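ABC transporter substrate binding protein (Ribose) (Agrobacterium vitis, PDB 5DKV) probably serves as the sugar-binding component of an ABC transporter, and is seen here holding alpha-D-tagatopyranose. Local coordinates at residues P75-V80 against D86-A91. Residues are numbered along the deposited sequence; the frame is centred on the assembly and turned at random.
Sequences PVLDAV and DAILIA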
loop_
_atom_site.group_PDB
_atom_site.type_symbol
_atom_site.label_atom_id
_atom_site.label_comp_id
_atom_site.label_asym_id
_atom_site.label_seq_id
_atom_site.Cartn_x
_atom_site.Cartn_y
_atom_site.Cartn_z
ATOM N N PRO A 75 -15.984 12.334 -5.340
ATOM C CA PRO A 75 -16.418 12.887 -6.630
ATOM C C PRO A 75 -15.880 12.141 -7.854
ATOM O O PRO A 75 -16.560 12.079 -8.894
ATOM C CB PRO A 75 -15.873 14.312 -6.602
ATOM C CG PRO A 75 -15.810 14.655 -5.133
ATOM C CD PRO A 75 -15.520 13.384 -4.414
ATOM N N VAL A 76 -14.664 11.625 -7.751
ATOM C CA VAL A 76 -14.134 10.799 -8.817
ATOM C C VAL A 76 -14.959 9.532 -8.964
ATOM O O VAL A 76 -15.324 9.141 -10.080
ATOM C CB VAL A 76 -12.677 10.437 -8.561
ATOM C CG1 VAL A 76 -12.169 9.445 -9.617
ATOM C CG2 VAL A 76 -11.837 11.702 -8.556
ATOM N N LEU A 77 -15.229 8.877 -7.839
ATOM C CA LEU A 77 -16.066 7.687 -7.849
ATOM C C LEU A 77 -17.412 7.997 -8.497
ATOM O O LEU A 77 -17.887 7.235 -9.339
ATOM C CB LEU A 77 -16.257 7.150 -6.444
ATOM C CG LEU A 77 -17.328 6.077 -6.256
ATOM C CD1 LEU A 77 -17.045 4.811 -7.031
ATOM C CD2 LEU A 77 -17.468 5.808 -4.780
ATOM N N ASP A 78 -18.014 9.119 -8.136
ATOM C CA ASP A 78 -19.293 9.464 -8.755
ATOM C C ASP A 78 -19.157 9.657 -10.268
ATOM O O ASP A 78 -20.050 9.242 -11.015
ATOM C CB ASP A 78 -19.894 10.702 -8.090
ATOM C CG ASP A 78 -20.441 10.392 -6.696
ATOM O OD1 ASP A 78 -20.743 9.210 -6.436
ATOM O OD2 ASP A 78 -20.554 11.306 -5.864
ATOM N N ALA A 79 -18.058 10.262 -10.720
ATOM C CA ALA A 79 -17.861 10.472 -12.157
ATOM C C ALA A 79 -17.710 9.140 -12.859
ATOM O O ALA A 79 -18.181 8.950 -13.989
ATOM C CB ALA A 79 -16.637 11.356 -12.421
ATOM N N VAL A 80 -17.059 8.200 -12.186
ATOM C CA VAL A 80 -16.903 6.865 -12.742
ATOM C C VAL A 80 -18.244 6.122 -12.791
ATOM O O VAL A 80 -18.552 5.493 -13.788
ATOM C CB VAL A 80 -15.855 6.051 -11.953
ATOM C CG1 VAL A 80 -15.903 4.569 -12.313
ATOM C CG2 VAL A 80 -14.492 6.619 -12.245
ATOM N N ASP A 86 -18.795 -1.783 -16.169
ATOM C CA ASP A 86 -19.308 -3.123 -15.864
ATOM C C ASP A 86 -18.925 -3.592 -14.454
ATOM O O ASP A 86 -19.642 -4.396 -13.828
ATOM C CB ASP A 86 -18.805 -4.120 -16.924
ATOM C CG ASP A 86 -19.350 -3.804 -18.311
ATOM O OD1 ASP A 86 -20.592 -3.748 -18.457
ATOM O OD2 ASP A 86 -18.547 -3.569 -19.241
ATOM N N ALA A 87 -17.778 -3.113 -13.978
ATOM C CA ALA A 87 -17.321 -3.376 -12.611
ATOM C C ALA A 87 -16.394 -2.269 -12.142
ATOM O O ALA A 87 -15.853 -1.526 -12.974
ATOM C CB ALA A 87 -16.622 -4.743 -12.542
ATOM N N ILE A 88 -16.244 -2.134 -10.814
ATOM C CA ILE A 88 -15.330 -1.146 -10.223
ATOM C C ILE A 88 -14.322 -1.822 -9.317
ATOM O O ILE A 88 -14.688 -2.600 -8.426
ATOM C CB ILE A 88 -16.093 -0.074 -9.391
ATOM C CG1 ILE A 88 -16.999 0.744 -10.303
ATOM C CG2 ILE A 88 -15.116 0.835 -8.610
ATOM C CD1 ILE A 88 -18.089 1.537 -9.568
ATOM N N LEU A 89 -13.049 -1.549 -9.579
ATOM C CA LEU A 89 -11.970 -1.805 -8.646
ATOM C C LEU A 89 -11.620 -0.479 -7.963
ATOM O O LEU A 89 -11.408 0.526 -8.644
ATOM C CB LEU A 89 -10.747 -2.339 -9.367
ATOM C CG LEU A 89 -10.955 -3.522 -10.327
ATOM C CD1 LEU A 89 -9.635 -3.944 -10.949
ATOM C CD2 LEU A 89 -11.544 -4.710 -9.639
ATOM N N ILE A 90 -11.568 -0.453 -6.636
ATOM C CA ILE A 90 -11.243 0.785 -5.955
ATOM C C ILE A 90 -10.396 0.536 -4.706
ATOM O O ILE A 90 -10.555 -0.454 -3.989
ATOM C CB ILE A 90 -12.532 1.558 -5.575
ATOM C CG1 ILE A 90 -12.189 2.838 -4.813
ATOM C CG2 ILE A 90 -13.408 0.685 -4.733
ATOM C CD1 ILE A 90 -13.364 3.803 -4.710
ATOM N N ALA A 91 -9.468 1.450 -4.465
ATOM C CA ALA A 91 -8.748 1.488 -3.218
ATOM C C ALA A 91 -9.359 2.605 -2.342
ATOM O O ALA A 91 -8.986 3.788 -2.478
ATOM C CB ALA A 91 -7.261 1.737 -3.455
#
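I88 meets both L77 and V80 where helix 70-81 packs on strand 87-90, the helix and second strand of a beta-alpha-beta crossover from strand 59-62, in the alpha/beta fold of a periplasmic binding protein. The axes of segments 75-80 and 87-90 run nearly antiparallel (161°), 11.0 Å apart at closest approach. Strand 87-90 is internal, with parallel neighbours 29-33 and 112-115. A87 points to the other face, where its methyl touches A287 and L291 of helix 276-291, a small residue consistent with close approach. Beta-branched I88 suits an extended strand and sends its long arm to the helix: CG1 lies 4.5 Å from V80 CG1, and CD1 reaches 4.3 Å from L77 CD1. L89 turns to the opposite face, against V284 of helix 276-291. In I90, back on the first face, CG1 is anti to the backbone N (chi1 178°) and CD1 anti to CA (chi2 166°), carrying CD1 out to the same leucine. L77 and V80, nearly one turn apart, share a side of the helix; V80 points toward the strand, so a short side chain suffices, whereas L77 starts out to the flank and its longer chain brings CD1 in. L102 of helix 99-107 touches both L77 and I90, extending this buried apolar layer. No hydrogen bond joins the segments; apolar side-chain carbons meet, with L77 CD1 4.5 Å from I90 CD1.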